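Long-range contacts in extracellular ligand-binding receptor (Desulfohalobium retbaense DSM 5692, PDB 5ERE), which probably senses small molecules outside the cell, binding 2-oxo-4-methylpentanoic acid in a leucine-binding-protein-like domain and cytosine in a Cache-type sensor domain: residues Ile7-Ser12 / Val19-Ala24; Cys70-Ser75 / Ser94-Arg99. One frame throughout, in Å; residues are numbered along the deposited sequence.

Contact 1. Residues Ile7-Ser12 / Val19-Ala24; sequences ILPFSS and VEQQRA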
ATOM      1  N   ILE A   7      27.628   4.526  -9.883  1.00 35.64           N
ATOM      2  CA  ILE A   7      27.295   5.488 -10.935  1.00 31.96           C
ATOM      3  C   ILE A   7      26.141   6.360 -10.487  1.00 31.65           C
ATOM      4  O   ILE A   7      25.029   5.889 -10.325  1.00 33.32           O
ATOM      5  CB  ILE A   7      26.929   4.783 -12.240  1.00 37.69           C
ATOM      6  CG1 ILE A   7      28.013   3.762 -12.552  1.00 29.80           C
ATOM      7  CG2 ILE A   7      26.774   5.812 -13.362  1.00 36.81           C
ATOM      8  CD1 ILE A   7      27.775   2.860 -13.789  1.00 37.17           C
ATOM      9  N   LEU A   8      26.448   7.628 -10.265  1.00 30.93           N
ATOM     10  CA  LEU A   8      25.502   8.594  -9.695  1.00 33.48           C
ATOM     11  C   LEU A   8      25.361   9.818 -10.609  1.00 31.99           C
ATOM     12  O   LEU A   8      26.299  10.191 -11.311  1.00 32.95           O
ATOM     13  CB  LEU A   8      25.971   9.064  -8.335  1.00 28.86           C
ATOM     14  CG  LEU A   8      26.378   7.978  -7.310  1.00 26.95           C
ATOM     15  CD1 LEU A   8      26.904   8.681  -6.059  1.00 27.16           C
ATOM     16  CD2 LEU A   8      25.177   7.069  -7.015  1.00 29.81           C
ATOM     17  N   PRO A   9      24.199  10.472 -10.561  1.00 36.54           N
ATOM     18  CA  PRO A   9      23.929  11.482 -11.588  1.00 38.81           C
ATOM     19  C   PRO A   9      24.476  12.854 -11.194  1.00 35.01           C
ATOM     20  O   PRO A   9      23.694  13.783 -10.999  1.00 38.57           O
ATOM     21  CB  PRO A   9      22.401  11.468 -11.669  1.00 36.71           C
ATOM     22  CG  PRO A   9      21.973  11.081 -10.240  1.00 31.75           C
ATOM     23  CD  PRO A   9      22.995  10.133  -9.782  1.00 27.29           C
ATOM     24  N   PHE A  10      25.799  12.969 -11.076  1.00 35.86           N
ATOM     25  CA  PHE A  10      26.418  14.191 -10.593  1.00 35.00           C
ATOM     26  C   PHE A  10      26.128  15.403 -11.550  1.00 42.85           C
ATOM     27  O   PHE A  10      25.818  16.489 -11.099  1.00 44.62           O
ATOM     28  CB  PHE A  10      27.919  14.027 -10.465  1.00 34.46           C
ATOM     29  CG  PHE A  10      28.348  13.109  -9.338  1.00 36.41           C
ATOM     30  CD1 PHE A  10      28.076  13.433  -8.011  1.00 36.16           C
ATOM     31  CD2 PHE A  10      29.012  11.943  -9.617  1.00 39.56           C
ATOM     32  CE1 PHE A  10      28.462  12.599  -6.971  1.00 40.53           C
ATOM     33  CE2 PHE A  10      29.430  11.098  -8.567  1.00 33.74           C
ATOM     34  CZ  PHE A  10      29.147  11.423  -7.258  1.00 29.60           C
ATOM     35  N   SER A  11      26.245  15.162 -12.850  1.00 42.97           N
ATOM     36  CA  SER A  11      26.055  16.171 -13.897  1.00 45.15           C
ATOM     37  C   SER A  11      24.634  16.092 -14.422  1.00 45.37           C
ATOM     38  O   SER A  11      24.375  15.490 -15.458  1.00 43.44           O
ATOM     39  CB  SER A  11      27.045  15.944 -15.034  1.00 38.98           C
ATOM     40  OG  SER A  11      28.373  16.113 -14.598  1.00 46.84           O
ATOM     41  N   SER A  12      23.725  16.716 -13.684  1.00 38.09           N
ATOM     42  CA  SER A  12      22.301  16.585 -13.902  1.00 40.98           C
ATOM     43  C   SER A  12      21.549  17.470 -12.912  1.00 39.56           C
ATOM     44  O   SER A  12      22.159  18.073 -12.010  1.00 41.90           O
ATOM     45  CB  SER A  12      21.854  15.122 -13.764  1.00 46.26           C
ATOM     46  OG  SER A  12      21.417  14.816 -12.451  1.00 43.24           O
ATOM     47  N   VAL A  19      25.241  13.831  -4.584  1.00 34.59           N
ATOM     48  CA  VAL A  19      26.217  14.165  -3.560  1.00 36.37           C
ATOM     49  C   VAL A  19      25.827  13.559  -2.215  1.00 32.83           C
ATOM     50  O   VAL A  19      26.696  13.143  -1.458  1.00 36.85           O
ATOM     51  CB  VAL A  19      26.401  15.709  -3.399  1.00 35.01           C
ATOM     52  CG1 VAL A  19      27.205  16.060  -2.162  1.00 36.74           C
ATOM     53  CG2 VAL A  19      27.086  16.311  -4.636  1.00 41.32           C
ATOM     54  N   GLU A  20      24.533  13.518  -1.930  1.00 27.81           N
ATOM     55  CA  GLU A  20      24.017  12.880  -0.744  1.00 34.59           C
ATOM     56  C   GLU A  20      24.404  11.393  -0.711  1.00 33.63           C
ATOM     57  O   GLU A  20      24.896  10.867   0.295  1.00 26.86           O
ATOM     58  CB  GLU A  20      22.499  13.041  -0.697  1.00 32.31           C
ATOM     59  CG  GLU A  20      21.879  12.395   0.544  1.00 38.47           C
ATOM     60  CD  GLU A  20      20.430  12.753   0.745  1.00 40.51           C
ATOM     61  OE1 GLU A  20      20.131  13.922   1.098  1.00 37.92           O
ATOM     62  OE2 GLU A  20      19.592  11.859   0.558  1.00 38.65           O
ATOM     63  N   GLN A  21      24.196  10.722  -1.830  1.00 29.28           N
ATOM     64  CA  GLN A  21      24.492   9.304  -1.935  1.00 29.02           C
ATOM     65  C   GLN A  21      25.993   9.059  -1.764  1.00 34.19           C
ATOM     66  O   GLN A  21      26.383   8.110  -1.088  1.00 38.35           O
ATOM     67  CB  GLN A  21      23.993   8.747  -3.259  1.00 30.97           C
ATOM     68  CG  GLN A  21      22.495   8.745  -3.377  1.00 29.66           C
ATOM     69  CD  GLN A  21      22.011   8.459  -4.810  1.00 34.29           C
ATOM     70  OE1 GLN A  21      22.520   9.026  -5.771  1.00 36.12           O
ATOM     71  NE2 GLN A  21      21.065   7.560  -4.942  1.00 36.31           N
ATOM     72  N   GLN A  22      26.817   9.903  -2.378  1.00 35.89           N
ATOM     73  CA  GLN A  22      28.265   9.826  -2.260  1.00 34.39           C
ATOM     74  C   GLN A  22      28.709   9.987  -0.828  1.00 40.55           C
ATOM     75  O   GLN A  22      29.521   9.203  -0.345  1.00 30.03           O
ATOM     76  CB  GLN A  22      28.918  10.893  -3.114  1.00 37.95           C
ATOM     77  CG  GLN A  22      30.431  11.063  -2.982  1.00 38.18           C
ATOM     78  CD  GLN A  22      30.856  12.453  -3.428  1.00 50.21           C
ATOM     79  OE1 GLN A  22      31.211  12.655  -4.579  1.00 48.91           O
ATOM     80  NE2 GLN A  22      30.784  13.436  -2.511  1.00 63.36           N
ATOM     81  N   ARG A  23      28.206  11.025  -0.172  1.00 32.36           N
ATOM     82  CA  ARG A  23      28.434  11.221   1.251  1.00 32.57           C
ATOM     83  C   ARG A  23      28.068  10.021   2.109  1.00 40.82           C
ATOM     84  O   ARG A  23      28.850   9.604   3.004  1.00 36.91           O
ATOM     85  CB  ARG A  23      27.626  12.439   1.694  1.00 36.40           C
ATOM     86  CG  ARG A  23      28.228  13.704   1.196  1.00 29.30           C
ATOM     87  CD  ARG A  23      27.341  14.909   1.537  1.00 32.02           C
ATOM     88  NE  ARG A  23      28.008  16.151   1.196  1.00 33.67           N
ATOM     89  CZ  ARG A  23      27.431  17.348   1.281  1.00 38.08           C
ATOM     90  NH1 ARG A  23      26.175  17.461   1.669  1.00 37.02           N
ATOM     91  NH2 ARG A  23      28.111  18.429   0.970  1.00 38.75           N
ATOM     92  N   ALA A  24      26.888   9.439   1.856  1.00 29.63           N
ATOM     93  CA  ALA A  24      26.440   8.361   2.712  1.00 33.62           C
ATOM     94  C   ALA A  24      27.310   7.099   2.520  1.00 34.98           C
ATOM     95  O   ALA A  24      27.610   6.395   3.477  1.00 39.24           O
ATOM     96  CB  ALA A  24      25.032   8.072   2.471  1.00 29.29           C
TER
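The first beta-alpha-beta unit of the periplasmic binding protein domain begins here, where the end of strand 3-8 and the loop after it pack on helix 15-32 through Leu8, Phe10, Gln21 and Gln22. Leu8 points its side chain at the helix and divides its two methyls. Leu8 CD1 lies 3.9 Å from the backbone N of Gln22 and also meets CB of Gln21. Leu8 CD2 lies 3.5 Å from Gln21 OE1. The Leu8 and Gln21 side chains cross obliquely. Gln21 is extended beyond CG, which carries its amide past the leucine to the ring of Pro9. There Pro9 CD sits 4.2 Å from Gln21 OE1, and the two side chains meet at about a right angle. Gln21 NE2 has a hydrogen-bond partner outside the two segments.

Pro9 is the centre of an inverse gamma turn, closed by Phe10 N to Leu8 O at 2.8 Å. The Phe10 ring lies beside Leu8, whose CB is 4.0 Å above one ring face, toward the rim. Ser12 OG bonds to Pro9 O in the same loop. Phe40 of the next strand, 37-42, touches both Leu8 and Gln22.

Gln22 meets the aromatic ring. Its CG stands anti to the backbone N (chi1 173°), and the chain runs on extended to the phenylalanine. Ring and amide planes are 42° apart, and Gln22 OE1 lies obliquely to the ring, 3.6 Å from both CE1 and CZ of Phe10.

Contact 2. Residues Cys70-Ser75 / Ser94-Arg99; sequences CSSWAS and SAALKR. With COI (2-oxo-4-methylpentanoic acid), chain B; EDO (1,2-ethanediol), chain G.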
ATOM      1  N   CYS A  70      22.447   4.769  -9.554  1.00 39.97           N
ATOM      2  CA  CYS A  70      21.329   5.588  -9.138  1.00 31.05           C
ATOM      3  C   CYS A  70      20.497   5.999 -10.368  1.00 35.55           C
ATOM      4  O   CYS A  70      21.073   6.296 -11.394  1.00 33.51           O
ATOM      5  CB  CYS A  70      21.813   6.837  -8.408  1.00 33.41           C
ATOM      6  SG  CYS A  70      20.426   7.989  -8.166  1.00 36.96           S
ATOM      7  N   SER A  71      19.172   5.997 -10.197  1.00 33.32           N
ATOM      8  CA  SER A  71      18.119   6.553 -11.086  1.00 43.78           C
ATOM      9  C   SER A  71      17.466   5.428 -11.880  1.00 36.59           C
ATOM     10  O   SER A  71      18.117   4.465 -12.272  1.00 36.26           O
ATOM     11  CB  SER A  71      18.627   7.647 -12.041  1.00 36.27           C
ATOM     12  OG  SER A  71      19.259   7.094 -13.169  1.00 39.49           O
ATOM     13  N   SER A  72      16.152   5.524 -12.037  1.00 36.62           N
ATOM     14  CA  SER A  72      15.380   4.531 -12.789  1.00 47.95           C
ATOM     15  C   SER A  72      15.885   4.370 -14.221  1.00 44.50           C
ATOM     16  O   SER A  72      15.903   3.260 -14.744  1.00 38.05           O
ATOM     17  CB  SER A  72      13.903   4.912 -12.794  1.00 44.00           C
ATOM     18  OG  SER A  72      13.435   4.996 -11.456  1.00 46.08           O
ATOM     19  N   TRP A  73      16.339   5.463 -14.831  1.00 37.09           N
ATOM     20  CA  TRP A  73      16.809   5.393 -16.215  1.00 43.95           C
ATOM     21  C   TRP A  73      18.193   4.793 -16.332  1.00 44.79           C
ATOM     22  O   TRP A  73      18.423   3.928 -17.185  1.00 43.85           O
ATOM     23  CB  TRP A  73      16.779   6.781 -16.896  1.00 49.22           C
ATOM     24  CG  TRP A  73      17.321   7.943 -16.109  1.00 36.97           C
ATOM     25  CD1 TRP A  73      18.531   8.550 -16.272  1.00 35.97           C
ATOM     26  CD2 TRP A  73      16.650   8.662 -15.066  1.00 33.76           C
ATOM     27  NE1 TRP A  73      18.666   9.583 -15.385  1.00 33.17           N
ATOM     28  CE2 TRP A  73      17.519   9.672 -14.635  1.00 36.60           C
ATOM     29  CE3 TRP A  73      15.396   8.539 -14.450  1.00 39.08           C
ATOM     30  CZ2 TRP A  73      17.183  10.560 -13.621  1.00 35.91           C
ATOM     31  CZ3 TRP A  73      15.066   9.421 -13.433  1.00 32.23           C
ATOM     32  CH2 TRP A  73      15.958  10.408 -13.031  1.00 34.64           C
ATOM     33  N   ALA A  74      19.128   5.219 -15.486  1.00 35.31           N
ATOM     34  CA  ALA A  74      20.433   4.575 -15.499  1.00 33.57           C
ATOM     35  C   ALA A  74      20.264   3.072 -15.208  1.00 38.39           C
ATOM     36  O   ALA A  74      20.867   2.215 -15.863  1.00 40.08           O
ATOM     37  CB  ALA A  74      21.362   5.201 -14.505  1.00 35.96           C
ATOM     38  N   SER A  75      19.412   2.751 -14.245  1.00 41.17           N
ATOM     39  CA  SER A  75      19.332   1.388 -13.767  1.00 36.93           C
ATOM     40  C   SER A  75      18.658   0.491 -14.814  1.00 45.72           C
ATOM     41  O   SER A  75      19.058  -0.650 -14.993  1.00 41.72           O
ATOM     42  CB  SER A  75      18.585   1.312 -12.423  1.00 40.68           C
ATOM     43  OG  SER A  75      19.369   1.835 -11.338  1.00 41.53           O
ATOM     44  N   SER A  94      15.710   4.094  -7.616  1.00 34.94           N
ATOM     45  CA  SER A  94      15.252   3.507  -8.876  1.00 35.74           C
ATOM     46  C   SER A  94      13.838   2.932  -8.803  1.00 37.19           C
ATOM     47  O   SER A  94      13.661   1.734  -9.028  1.00 36.74           O
ATOM     48  CB  SER A  94      16.200   2.383  -9.321  1.00 37.98           C
ATOM     49  OG  SER A  94      17.493   2.841  -9.679  1.00 40.07           O
ATOM     50  N   ALA A  95      12.817   3.746  -8.519  1.00 34.57           N
ATOM     51  CA  ALA A  95      11.443   3.187  -8.473  1.00 36.98           C
ATOM     52  C   ALA A  95      10.880   2.627  -9.817  1.00 39.45           C
ATOM     53  O   ALA A  95       9.963   1.807  -9.802  1.00 38.60           O
ATOM     54  CB  ALA A  95      10.496   4.203  -7.958  1.00 38.29           C
ATOM     55  N   ALA A  96      11.365   3.085 -10.966  1.00 35.97           N
ATOM     56  CA  ALA A  96      10.786   2.619 -12.252  1.00 36.05           C
ATOM     57  C   ALA A  96      11.766   1.699 -12.981  1.00 40.87           C
ATOM     58  O   ALA A  96      11.932   1.768 -14.186  1.00 57.49           O
ATOM     59  CB  ALA A  96      10.369   3.813 -13.164  1.00 38.10           C
ATOM     60  N   LEU A  97      12.390   0.807 -12.236  1.00 41.39           N
ATOM     61  CA  LEU A  97      13.235  -0.223 -12.823  1.00 39.46           C
ATOM     62  C   LEU A  97      12.425  -1.179 -13.714  1.00 47.71           C
ATOM     63  O   LEU A  97      11.377  -1.689 -13.304  1.00 45.54           O
ATOM     64  CB  LEU A  97      13.946  -1.015 -11.714  1.00 37.25           C
ATOM     65  CG  LEU A  97      14.677  -2.279 -12.167  1.00 39.65           C
ATOM     66  CD1 LEU A  97      15.861  -1.922 -13.050  1.00 40.00           C
ATOM     67  CD2 LEU A  97      15.131  -3.098 -10.948  1.00 44.84           C
ATOM     68  N   LYS A  98      12.931  -1.439 -14.919  1.00 50.60           N
ATOM     69  CA  LYS A  98      12.328  -2.427 -15.807  1.00 49.80           C
ATOM     70  C   LYS A  98      13.203  -3.690 -15.874  1.00 44.76           C
ATOM     71  O   LYS A  98      14.335  -3.639 -16.352  1.00 46.33           O
ATOM     72  CB  LYS A  98      12.115  -1.819 -17.206  1.00 49.25           C
ATOM     73  N   ARG A  99      12.679  -4.809 -15.373  1.00 49.02           N
ATOM     74  CA  ARG A  99      13.402  -6.094 -15.349  1.00 51.52           C
ATOM     75  C   ARG A  99      13.097  -6.992 -16.547  1.00 53.12           C
ATOM     76  O   ARG A  99      11.942  -7.197 -16.892  1.00 63.06           O
ATOM     77  CB  ARG A  99      13.060  -6.890 -14.081  1.00 54.76           C
ATOM     78  CG  ARG A  99      13.304  -6.185 -12.745  1.00 53.75           C
ATOM     79  CD  ARG A  99      12.761  -7.027 -11.573  1.00 56.40           C
ATOM     80  NE  ARG A  99      13.273  -6.576 -10.278  1.00 47.85           N
ATOM     81  CZ  ARG A  99      14.539  -6.721  -9.906  1.00 45.01           C
ATOM     82  NH1 ARG A  99      15.400  -7.306 -10.743  1.00 39.89           N
ATOM     83  NH2 ARG A  99      14.951  -6.274  -8.711  1.00 44.31           N
TER
HETATM   84  C1  COI B 601      13.997   7.247  -9.279  1.00 36.97           C
HETATM   85  O1  COI B 601      14.315   7.055 -10.482  1.00 37.44           O
HETATM   86  O2  COI B 601      13.202   6.490  -8.667  1.00 38.38           O
HETATM   87  C2  COI B 601      14.641   8.378  -8.552  1.00 41.90           C
HETATM   88  O3  COI B 601      14.335   8.619  -7.400  1.00 38.78           O
HETATM   89  C3  COI B 601      15.689   9.142  -9.326  1.00 42.07           C
HETATM   90  C4  COI B 601      16.117  10.344  -8.563  1.00 50.08           C
HETATM   91  C5  COI B 601      17.508  10.707  -9.039  1.00 44.57           C
HETATM   92  C6  COI B 601      15.073  11.407  -8.873  1.00 45.60           C
HETATM   93  C1  EDO G 606       7.399  -1.245 -10.707  1.00 46.00           C
HETATM   94  O1  EDO G 606       6.348  -0.291 -10.500  1.00 51.06           O
HETATM   95  C2  EDO G 606       8.429  -0.575 -11.594  1.00 53.19           C
HETATM   96  O2  EDO G 606       9.745  -0.834 -11.098  1.00 58.48           O
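Ser72 and Ser94 meet in the ligand pocket, where the first turn of helix 72-84 faces a type I beta turn from Ser94 to Leu97. Ser72 OG accepts from Ala96 N at 2.9 Å, with an N-H...O angle of 164°. Its chi1 of -59° sets OG beside its own backbone N. Both groups face one carboxylate oxygen of 2-oxo-4-methylpentanoic acid. Ser72 N bonds to this O1 at 2.9 Å. Ser72 OG is also modelled very close to O1, too close for the details of that bond to be trusted. The other oxygen, O2, takes Ala95 N at 2.8 Å. The carboxylate thus joins the two segments, and Arg210 adds a further bond to the ligand. With an alanine at Ser72, Ala96 N would probably lose its acceptor, and the turn its side-chain tie to the helix.

Ser71 is the N-cap: its OG accepts from Ala74 N at 3.0 Å and donates to Cys70 O at 2.7 Å, in the carbonyl plane. Ser71 O takes Ser75 N. Away from the carboxylate, the hydroxyls of Ser75 and Ser94 lie 2.7 Å apart, OG to OG. Ser75 OG also bonds to Ser69 OG, and Ser94 OG to Ile92 O.

Leu97 CD1 packs 4.0 Å from Ser75 O. Leu138 of helix 137-149 touches Ser72 and Ala95, helix 47-60 packs on Trp73 and Ala74, and strand 106-107 borders Leu97.

Overall arrangement
From the N terminus, strand 3-8 runs into a loop that turns back as helix 15-32, and contact 1 closes this short loop. The chain then passes through strand 37-42 and helix 47-60 and returns to the sheet as strand 64-70. Contact 2 closes a longer loop, from the end of that strand through helix 72-84 and strand 88-92. The two loops follow in series and neither nest nor cross. Their centres are 15 Å apart, yet they meet because strands 3-8 and 64-70 are parallel neighbours. Cys70 is the joint: its N is 2.9 Å from Ile7 O, a probable hydrogen bond, and its side chain packs against Leu8, Pro9 and Gln21.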